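PDB 2Q7S: N-formylglutamate amidohydrolase from Ralstonia eutropha, which binds zinc and is probably a hydrolase that acts on the amide bond of N-formylglutamate or a related substrate. Local coordinates for residues A[256-259]-A[260-263]; A[56-59]-A[60-64]; A[84-87]-A[88-92]; A[76-79]-A[80-83]. One frame throughout, in Å; residues are numbered along the deposited sequence. Where two conformers were deposited one is given.

How the contacts relate
The four contacts fall into two pairs around the zinc site formed by His32, Asp55 and His172. Contacts 1 and 2 touch: Tyr256 OH lies 2.6 Å from Thr56 O and His57 NE2 lies 2.9 Å from Arg262 O, both probable hydrogen bonds, which join the hairpin at 256-263 to the segment that follows Asp55. Contacts 4 and 3 follow each other along the chain, and Phe77 CE2 packs 3.6 Å from Pro84 CG. The side chain of Arg79 in contact 4 comes within about 4 Å of the zinc ion, against about 7 Å for Val58 in contact 2 and Arg86 in contact 3. Contacts 1 and 3 stand farthest apart, with centres about 27 Å from each other.

Contact 1 (A[256-259]-A[260-263]); sequences YMEE and GTRE
Arg262 folds its guanidinium back onto the backbone of Glu259, closing the tip of a small, weakly bonded β-hairpin. Glu259, Gly260 and Thr261 have right-handed helical backbone angles, and Arg262 then switches to the left-handed region, which reverses the chain between Glu258 and Glu263. The arginine chain bends at chi2 and chi3 (-87° and 103°), and this double kink brings its end back over the loop. There NH2 donates to Glu259 O at 3.2 Å, within the guanidinium plane and on a carbonyl lone pair, while NE adds a weaker bond to the same oxygen. The carboxylate of Glu259 joins at longer range, OE1 standing 3.8 Å from Arg262 NH2 in a long salt bridge with the two planes 40° apart. Its other oxygen, OE2, accepts from Asn176 N, which ties the hairpin tip to the loop that follows strand 166-174. Inside the turn, Glu258 O receives a weak bond from Arg262 N. The pairing of the two arms rests on one good bond, Glu258 N donating to Glu263 O at 2.9 Å, and Met257 CA brings its hydrogen toward that same oxygen from 3.3 Å.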
loop_
_atom_site.group_PDB
_atom_site.type_symbol
_atom_site.label_atom_id
_atom_site.label_comp_id
_atom_site.label_asym_id
_atom_site.label_seq_id
_atom_site.Cartn_x
_atom_site.Cartn_y
_atom_site.Cartn_z
ATOM N N TYR A 256 4.967 -14.836 4.938
ATOM C CA TYR A 256 4.652 -14.461 6.315
ATOM C C TYR A 256 3.307 -14.911 6.870
ATOM O O TYR A 256 3.155 -14.947 8.081
ATOM C CB TYR A 256 4.799 -12.936 6.478
ATOM C CG TYR A 256 3.739 -12.102 5.827
ATOM C CD1 TYR A 256 3.888 -11.662 4.526
ATOM C CD2 TYR A 256 2.615 -11.734 6.526
ATOM C CE1 TYR A 256 2.928 -10.848 3.943
ATOM C CE2 TYR A 256 1.638 -10.963 5.962
ATOM C CZ TYR A 256 1.805 -10.503 4.651
ATOM O OH TYR A 256 0.827 -9.708 4.095
HETATM N N MSE A 257 2.359 -15.285 6.009
HETATM C CA MSE A 257 1.040 -15.717 6.460
HETATM C C MSE A 257 0.515 -16.871 5.643
HETATM O O MSE A 257 1.018 -17.168 4.540
HETATM C CB MSE A 257 0.038 -14.567 6.390
HETATM C CG MSE A 257 -0.024 -13.957 5.042
HETATM SE SE MSE A 257 -1.418 -12.606 4.788
HETATM C CE MSE A 257 -2.706 -13.547 3.713
ATOM N N GLU A 258 -0.517 -17.492 6.196
ATOM C CA GLU A 258 -1.271 -18.537 5.512
ATOM C C GLU A 258 -2.436 -17.884 4.797
ATOM O O GLU A 258 -3.319 -17.298 5.420
ATOM C CB GLU A 258 -1.770 -19.579 6.505
ATOM C CG GLU A 258 -0.670 -20.322 7.194
ATOM C CD GLU A 258 0.171 -21.118 6.206
ATOM O OE1 GLU A 258 -0.438 -21.847 5.386
ATOM O OE2 GLU A 258 1.417 -21.016 6.242
ATOM N N GLU A 259 -2.424 -17.964 3.473
ATOM C CA GLU A 259 -3.384 -17.204 2.663
ATOM C C GLU A 259 -4.846 -17.562 2.937
ATOM O O GLU A 259 -5.725 -16.709 2.856
ATOM C CB GLU A 259 -3.032 -17.313 1.175
ATOM C CG GLU A 259 -1.632 -16.676 0.830
ATOM C CD GLU A 259 -1.589 -16.112 -0.588
ATOM O OE1 GLU A 259 -2.345 -15.123 -0.800
ATOM O OE2 GLU A 259 -0.855 -16.668 -1.474
ATOM N N GLY A 260 -5.116 -18.811 3.290
ATOM C CA GLY A 260 -6.473 -19.202 3.660
ATOM C C GLY A 260 -6.952 -18.585 4.958
ATOM O O GLY A 260 -7.901 -17.823 4.949
ATOM N N THR A 261 -6.276 -18.888 6.072
ATOM C CA THR A 261 -6.693 -18.398 7.403
ATOM C C THR A 261 -6.288 -16.928 7.665
ATOM O O THR A 261 -6.806 -16.285 8.585
ATOM C CB THR A 261 -6.173 -19.338 8.521
ATOM O OG1 THR A 261 -4.753 -19.219 8.674
ATOM C CG2 THR A 261 -6.488 -20.795 8.174
ATOM N N ARG A 262 -5.392 -16.404 6.823
ATOM C CA ARG A 262 -4.775 -15.045 6.955
ATOM C C ARG A 262 -3.808 -14.960 8.150
ATOM O O ARG A 262 -3.403 -13.864 8.560
ATOM C CB ARG A 262 -5.798 -13.911 7.081
ATOM C CG ARG A 262 -6.792 -13.654 5.927
ATOM C CD ARG A 262 -6.224 -12.704 4.855
ATOM N NE ARG A 262 -5.810 -13.477 3.689
ATOM C CZ ARG A 262 -5.374 -12.981 2.539
ATOM N NH1 ARG A 262 -5.219 -11.664 2.374
ATOM N NH2 ARG A 262 -5.019 -13.838 1.567
ATOM N N GLU A 263 -3.416 -16.091 8.702
ATOM C CA GLU A 263 -2.704 -16.077 9.983
ATOM C C GLU A 263 -1.214 -16.106 9.826
ATOM O O GLU A 263 -0.686 -16.831 8.994
ATOM C CB GLU A 263 -3.150 -17.254 10.837
ATOM C CG GLU A 263 -4.598 -17.093 11.259
ATOM C CD GLU A 263 -4.888 -17.814 12.519
ATOM O OE1 GLU A 263 -4.504 -19.005 12.609
ATOM O OE2 GLU A 263 -5.494 -17.185 13.413
#

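Contact 2 (A[56-59]-A[60-64]); sequences THVD and ALWEA
Trp62 leans back along the short helix 58-61 and sets one edge of its indole against the carbonyl of Val58, a turn earlier. CB and CG each lie 3.9 Å from Val58 O. CD1 comes closer, 3.2 Å from Val58 O, with the oxygen in the plane of the ring at its edge. CD1 also meets Val58 CG1 at 4.0 Å, because the valine turns this methyl anti to its backbone nitrogen (chi1 162°) and hence toward the following turn. The two side chains run side by side and point the same way. Beyond the helix the tryptophan side chain is packed by Leu171, Ile249, Ile251, Leu275 and Thr279. Trp62 N also donates to Val58 O (3.3 Å); the CD1 approach is a contact only. The preceding bond runs from Leu61 N to His57 O at 3.0 Å, and Ala60 N makes a weak bond to the same oxygen. His57 is the N-cap residue; its imidazole carries Thr56 CG2 over the centre of one face, 3.6 Å above the plane, and its NE2 bonds Arg262 O. Trp62 is the first residue to leave helical backbone angles, which ends the helix after little more than one turn. The helix lies close to the zinc ligand Asp55, with Val58 and Trp62 resting on strand 166-174, Trp62 and Leu61 on strand 244-252, and helix 267-289 packing on both Trp62 and, through Phe268, Leu61.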
loop_
_atom_site.group_PDB
_atom_site.type_symbol
_atom_site.label_atom_id
_atom_site.label_comp_id
_atom_site.label_asym_id
_atom_site.label_seq_id
_atom_site.Cartn_x
_atom_site.Cartn_y
_atom_site.Cartn_z
ATOM N N THR A 56 -2.877 -8.264 4.752
ATOM C CA THR A 56 -2.910 -8.477 6.214
ATOM C C THR A 56 -1.501 -8.454 6.830
ATOM O O THR A 56 -0.518 -8.961 6.235
ATOM C CB THR A 56 -3.638 -9.813 6.557
ATOM O OG1 THR A 56 -4.680 -10.011 5.617
ATOM C CG2 THR A 56 -4.207 -9.843 7.981
ATOM N N HIS A 57 -1.433 -7.835 8.017
ATOM C CA HIS A 57 -0.224 -7.710 8.847
ATOM C C HIS A 57 0.920 -6.860 8.274
ATOM O O HIS A 57 1.957 -6.789 8.891
ATOM C CB HIS A 57 0.361 -9.079 9.169
ATOM C CG HIS A 57 -0.627 -10.074 9.663
ATOM N ND1 HIS A 57 -1.416 -9.846 10.770
ATOM C CD2 HIS A 57 -0.928 -11.322 9.229
ATOM C CE1 HIS A 57 -2.203 -10.896 10.965
ATOM N NE2 HIS A 57 -1.914 -11.810 10.057
ATOM N N VAL A 58 0.739 -6.251 7.096
ATOM C CA VAL A 58 1.844 -5.513 6.425
ATOM C C VAL A 58 2.338 -4.370 7.259
ATOM O O VAL A 58 3.536 -4.082 7.332
ATOM C CB VAL A 58 1.438 -5.003 5.001
ATOM C CG1 VAL A 58 2.373 -3.917 4.534
ATOM C CG2 VAL A 58 1.468 -6.198 4.058
ATOM N N ASP A 59 1.422 -3.773 7.983
ATOM C CA ASP A 59 1.825 -2.738 8.932
ATOM C C ASP A 59 2.702 -3.244 10.088
ATOM O O ASP A 59 3.639 -2.552 10.474
ATOM C CB ASP A 59 0.619 -1.952 9.407
ATOM C CG ASP A 59 -0.298 -2.751 10.260
ATOM O OD1 ASP A 59 -0.634 -3.918 9.924
ATOM O OD2 ASP A 59 -0.696 -2.176 11.292
ATOM N N ALA A 60 2.422 -4.444 10.606
ATOM C CA ALA A 60 3.232 -5.053 11.703
ATOM C C ALA A 60 4.583 -5.534 11.164
ATOM O O ALA A 60 5.579 -5.494 11.886
ATOM C CB ALA A 60 2.468 -6.219 12.377
ATOM N N LEU A 61 4.624 -5.956 9.886
ATOM C CA LEU A 61 5.887 -6.384 9.235
ATOM C C LEU A 61 6.872 -5.232 9.215
ATOM O O LEU A 61 8.060 -5.428 9.460
ATOM C CB LEU A 61 5.693 -6.867 7.813
ATOM C CG LEU A 61 5.125 -8.286 7.550
ATOM C CD1 LEU A 61 4.910 -8.443 6.050
ATOM C CD2 LEU A 61 6.055 -9.352 8.121
ATOM N N TRP A 62 6.349 -4.028 8.981
ATOM C CA TRP A 62 7.198 -2.842 8.957
ATOM C C TRP A 62 7.190 -2.016 10.224
ATOM O O TRP A 62 7.460 -0.801 10.178
ATOM C CB TRP A 62 6.822 -1.992 7.761
ATOM C CG TRP A 62 7.057 -2.631 6.400
ATOM C CD1 TRP A 62 6.168 -3.402 5.696
ATOM C CD2 TRP A 62 8.206 -2.473 5.539
ATOM N NE1 TRP A 62 6.698 -3.749 4.468
ATOM C CE2 TRP A 62 7.930 -3.171 4.337
ATOM C CE3 TRP A 62 9.433 -1.806 5.663
ATOM C CZ2 TRP A 62 8.846 -3.243 3.280
ATOM C CZ3 TRP A 62 10.367 -1.891 4.591
ATOM C CH2 TRP A 62 10.047 -2.589 3.431
ATOM N N GLU A 63 6.906 -2.641 11.361
ATOM C CA GLU A 63 6.920 -1.917 12.660
ATOM C C GLU A 63 8.168 -1.065 12.968
ATOM O O GLU A 63 8.033 -0.073 13.607
ATOM C CB GLU A 63 6.694 -2.884 13.836
ATOM C CG GLU A 63 7.762 -3.916 13.963
ATOM C CD GLU A 63 7.942 -4.434 15.361
ATOM O OE1 GLU A 63 6.965 -4.400 16.151
ATOM O OE2 GLU A 63 9.069 -4.899 15.657
ATOM N N ALA A 64 9.346 -1.451 12.475
ATOM C CA ALA A 64 10.655 -0.734 12.670
ATOM C C ALA A 64 10.716 0.692 12.189
ATOM O O ALA A 64 11.566 1.444 12.612
ATOM C CB ALA A 64 11.747 -1.469 11.955
#

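Contact 3 (A[84-87]-A[88-92]); sequences PNRM and LDDID
Beside the zinc site, on the loop between strands 71-75 and 96-97, Arg86 runs past Asp90, and the side chain of Arg86 lies about 4 Å from that of the zinc ligand His32. The approach is through the aliphatic part of the arginine: CD lies 3.6 Å from Asp90 OD2, whereas NE stays 4.5 Å from it, beyond salt-bridge range. The guanidinium and carboxylate planes are 28° apart, and Arg86 NH1 makes a long, weak ion pair with Asp83 OD2. A water links the two segments more directly, accepting from Met87 N at 2.9 Å and donating to Asp90 OD2 at 2.7 Å. Asp90 can reach it because CG stands anti to the backbone nitrogen (chi1 -165°), and its other oxygen, OD1, is held by Thr110 OG1 and Gly107 N. The backbone frame is a type I β-turn from Met87 to Asp90, closed by Asp90 N donating to Met87 O at 3.1 Å. Asp90 is also the centre of an inverse γ-turn, whose Ile91 N to Asp89 O bond is weak. Within the turn Asp89 OD1 touches Met87 CB at 3.4 Å. Leu88 packs on Ile141 and Tyr145 of helix 134-163, and Met87 meets helix 233-237.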
loop_
_atom_site.group_PDB
_atom_site.type_symbol
_atom_site.label_atom_id
_atom_site.label_comp_id
_atom_site.label_asym_id
_atom_site.label_seq_id
_atom_site.Cartn_x
_atom_site.Cartn_y
_atom_site.Cartn_z
ATOM N N PRO A 84 -7.614 3.217 -0.366
ATOM C CA PRO A 84 -6.891 4.484 -0.408
ATOM C C PRO A 84 -5.793 4.628 -1.458
ATOM O O PRO A 84 -5.331 5.744 -1.632
ATOM C CB PRO A 84 -6.276 4.608 0.993
ATOM C CG PRO A 84 -6.789 3.496 1.781
ATOM C CD PRO A 84 -7.347 2.488 0.885
ATOM N N ASN A 85 -5.368 3.526 -2.094
ATOM C CA ASN A 85 -4.338 3.571 -3.127
ATOM C C ASN A 85 -4.907 3.823 -4.473
ATOM O O ASN A 85 -4.216 3.667 -5.488
ATOM C CB ASN A 85 -3.511 2.264 -3.173
ATOM C CG ASN A 85 -2.046 2.509 -2.883
ATOM O OD1 ASN A 85 -1.704 3.485 -2.217
ATOM N ND2 ASN A 85 -1.192 1.701 -3.457
ATOM N N ARG A 86 -6.198 4.110 -4.545
ATOM C CA ARG A 86 -6.778 4.474 -5.845
ATOM C C ARG A 86 -7.069 5.942 -5.775
ATOM O O ARG A 86 -7.206 6.511 -4.692
ATOM C CB ARG A 86 -8.050 3.665 -6.118
ATOM C CG ARG A 86 -7.833 2.143 -6.190
ATOM C CD ARG A 86 -6.836 1.702 -7.271
ATOM N NE ARG A 86 -6.665 0.261 -7.324
ATOM C CZ ARG A 86 -5.753 -0.465 -6.653
ATOM N NH1 ARG A 86 -4.875 0.077 -5.807
ATOM N NH2 ARG A 86 -5.732 -1.789 -6.810
HETATM N N MSE A 87 -7.204 6.538 -6.946
HETATM C CA MSE A 87 -7.663 7.900 -7.083
HETATM C C MSE A 87 -9.163 7.954 -6.909
HETATM O O MSE A 87 -9.898 6.996 -7.109
HETATM C CB MSE A 87 -7.282 8.447 -8.477
HETATM C CG MSE A 87 -5.839 8.330 -8.817
HETATM SE SE MSE A 87 -4.816 9.600 -7.746
HETATM C CE MSE A 87 -3.955 8.603 -6.356
ATOM N N LEU A 88 -9.617 9.147 -6.569
ATOM C CA LEU A 88 -10.987 9.402 -6.239
ATOM C C LEU A 88 -11.906 9.346 -7.436
ATOM O O LEU A 88 -13.113 9.227 -7.255
ATOM C CB LEU A 88 -11.082 10.778 -5.556
ATOM C CG LEU A 88 -10.852 10.709 -4.044
ATOM C CD1 LEU A 88 -11.142 12.093 -3.461
ATOM C CD2 LEU A 88 -11.669 9.603 -3.423
ATOM N N ASP A 89 -11.334 9.425 -8.648
ATOM C CA ASP A 89 -12.097 9.314 -9.875
ATOM C C ASP A 89 -12.015 7.914 -10.500
ATOM O O ASP A 89 -12.508 7.707 -11.593
ATOM C CB ASP A 89 -11.724 10.421 -10.867
ATOM C CG ASP A 89 -10.282 10.338 -11.364
ATOM O OD1 ASP A 89 -9.469 9.520 -10.852
ATOM O OD2 ASP A 89 -9.976 11.121 -12.281
ATOM N N ASP A 90 -11.448 6.964 -9.761
ATOM C CA ASP A 90 -11.260 5.577 -10.228
ATOM C C ASP A 90 -12.455 4.710 -9.825
ATOM O O ASP A 90 -12.339 3.743 -9.098
ATOM C CB ASP A 90 -9.944 5.019 -9.712
ATOM C CG ASP A 90 -9.522 3.773 -10.426
ATOM O OD1 ASP A 90 -10.219 3.306 -11.365
ATOM O OD2 ASP A 90 -8.445 3.284 -10.074
ATOM N N ILE A 91 -13.611 5.097 -10.383
ATOM C CA ILE A 91 -14.897 4.503 -10.146
ATOM C C ILE A 91 -15.526 4.292 -11.508
ATOM O O ILE A 91 -15.451 5.162 -12.355
ATOM C CB ILE A 91 -15.851 5.445 -9.387
ATOM C CG1 ILE A 91 -15.247 5.900 -8.054
ATOM C CG2 ILE A 91 -17.183 4.736 -9.235
ATOM C CD1 ILE A 91 -15.957 7.063 -7.341
ATOM N N ASP A 92 -16.134 3.129 -11.717
ATOM C CA ASP A 92 -16.893 2.845 -12.918
ATOM C C ASP A 92 -18.319 3.326 -12.681
ATOM O O ASP A 92 -18.961 2.857 -11.749
ATOM C CB ASP A 92 -16.878 1.335 -13.176
ATOM C CG ASP A 92 -17.749 0.908 -14.365
ATOM O OD1 ASP A 92 -18.304 1.757 -15.084
ATOM O OD2 ASP A 92 -17.878 -0.318 -14.576
HETATM O O HOH W 1 -6.519 4.963 -9.306
#

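Contact 4 (A[76-79]-A[80-83]); sequences TFPR and VYID
The Phe77 ring takes the carbonyl of Ile82 at its edge, O lying in the ring plane 3.4 Å from Phe77 CE2, while Ile82 CG2 touches the same ring carbon at 3.8 Å. Tyr144 of helix 134-163 meets this ring steeply tilted. A second flat group, the guanidinium of Arg79, has Asp83 OD2 at its edge and in its plane. Seen from the aspartate the geometry is different: the arginine comes from above the carboxylate plane, and the two planes are nearly perpendicular, 81° apart. NE donates to Asp83 OD2 at 3.2 Å in a salt bridge, and NH2 adds a weaker bond to the same oxygen. Bends at chi2 and chi3 (92° and 72°) carry the arginine chain alongside the aspartate, and NH1 reaches Gly53 O. The third flat group, Tyr81, has an edge-to-face partner in each of Tyr144 and Phe41 and a cation-pi partner in Arg140, while its hydroxyl bonds to Asp40. Between these groups the backbone turns tightly, with Pro78 O accepting from two donors, Tyr81 N at 2.9 Å and Ile82 N at 3.2 Å. Pro78 CD also packs 3.8 Å from Tyr81 CB. The Arg79 side chain lies about 4 Å from the zinc ion. The loop leads to Asp83, whose OD1 bonds His32 NE2 and Asn85 N: a buried carboxylate behind a zinc-bound histidine, the second-shell arrangement familiar from zinc hydrolases, which here probably orients His32 toward the metal.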
loop_
_atom_site.group_PDB
_atom_site.type_symbol
_atom_site.label_atom_id
_atom_site.label_comp_id
_atom_site.label_asym_id
_atom_site.label_seq_id
_atom_site.Cartn_x
_atom_site.Cartn_y
_atom_site.Cartn_z
ATOM N N THR A 76 -7.191 1.404 8.932
ATOM C CA THR A 76 -7.856 0.441 9.821
ATOM C C THR A 76 -9.105 -0.147 9.125
ATOM O O THR A 76 -9.593 -1.215 9.482
ATOM C CB THR A 76 -8.262 1.053 11.198
ATOM O OG1 THR A 76 -9.032 2.210 10.972
ATOM C CG2 THR A 76 -7.058 1.451 12.072
ATOM N N PHE A 77 -9.595 0.559 8.115
ATOM C CA PHE A 77 -10.711 0.092 7.313
ATOM C C PHE A 77 -10.191 -0.810 6.212
ATOM O O PHE A 77 -9.028 -0.671 5.808
ATOM C CB PHE A 77 -11.484 1.245 6.709
ATOM C CG PHE A 77 -10.646 2.200 5.949
ATOM C CD1 PHE A 77 -10.008 3.261 6.625
ATOM C CD2 PHE A 77 -10.468 2.066 4.573
ATOM C CE1 PHE A 77 -9.196 4.101 5.997
ATOM C CE2 PHE A 77 -9.655 2.969 3.921
ATOM C CZ PHE A 77 -9.042 3.989 4.612
ATOM N N PRO A 78 -11.064 -1.677 5.667
ATOM C CA PRO A 78 -10.597 -2.588 4.645
ATOM C C PRO A 78 -10.549 -1.932 3.274
ATOM O O PRO A 78 -11.438 -1.133 2.909
ATOM C CB PRO A 78 -11.607 -3.746 4.699
ATOM C CG PRO A 78 -12.668 -3.336 5.744
ATOM C CD PRO A 78 -12.506 -1.874 5.936
ATOM N N ARG A 79 -9.520 -2.277 2.503
ATOM C CA ARG A 79 -9.383 -1.746 1.160
ATOM C C ARG A 79 -10.507 -2.157 0.217
ATOM O O ARG A 79 -10.722 -1.453 -0.780
ATOM C CB ARG A 79 -8.021 -2.099 0.555
ATOM C CG ARG A 79 -7.809 -3.519 0.235
ATOM C CD ARG A 79 -8.193 -3.859 -1.175
ATOM N NE ARG A 79 -7.311 -3.366 -2.220
ATOM C CZ ARG A 79 -6.303 -4.025 -2.790
ATOM N NH1 ARG A 79 -5.950 -5.233 -2.391
ATOM N NH2 ARG A 79 -5.633 -3.454 -3.775
ATOM N N VAL A 80 -11.153 -3.314 0.503
ATOM C CA VAL A 80 -12.320 -3.783 -0.242
ATOM C C VAL A 80 -13.571 -2.946 0.053
ATOM O O VAL A 80 -14.577 -3.053 -0.659
ATOM C CB VAL A 80 -12.630 -5.271 0.046
ATOM C CG1 VAL A 80 -13.899 -5.691 -0.668
ATOM C CG2 VAL A 80 -11.445 -6.150 -0.378
ATOM N N TYR A 81 -13.512 -2.134 1.106
ATOM C CA TYR A 81 -14.560 -1.158 1.436
ATOM C C TYR A 81 -14.327 0.163 0.720
ATOM O O TYR A 81 -15.209 0.691 0.012
ATOM C CB TYR A 81 -14.602 -0.954 2.929
ATOM C CG TYR A 81 -15.672 -0.022 3.450
ATOM C CD1 TYR A 81 -17.015 -0.416 3.493
ATOM C CD2 TYR A 81 -15.341 1.233 3.949
ATOM C CE1 TYR A 81 -17.993 0.414 4.025
ATOM C CE2 TYR A 81 -16.329 2.089 4.441
ATOM C CZ TYR A 81 -17.638 1.667 4.508
ATOM O OH TYR A 81 -18.609 2.495 5.030
ATOM N N ILE A 82 -13.135 0.719 0.912
ATOM C CA ILE A 82 -12.636 1.741 0.037
ATOM C C ILE A 82 -11.134 1.657 0.018
ATOM O O ILE A 82 -10.510 1.385 1.037
ATOM C CB ILE A 82 -13.164 3.132 0.416
ATOM C CG1 ILE A 82 -12.743 4.164 -0.636
ATOM C CG2 ILE A 82 -12.805 3.518 1.858
ATOM C CD1 ILE A 82 -13.513 5.563 -0.477
ATOM N N ASP A 83 -10.559 1.835 -1.158
ATOM C CA ASP A 83 -9.135 1.562 -1.373
ATOM C C ASP A 83 -8.380 2.882 -1.430
ATOM O O ASP A 83 -8.450 3.549 -2.456
ATOM C CB ASP A 83 -8.938 0.842 -2.687
ATOM C CG ASP A 83 -7.530 0.407 -2.907
ATOM O OD1 ASP A 83 -6.607 0.955 -2.262
ATOM O OD2 ASP A 83 -7.346 -0.528 -3.717
#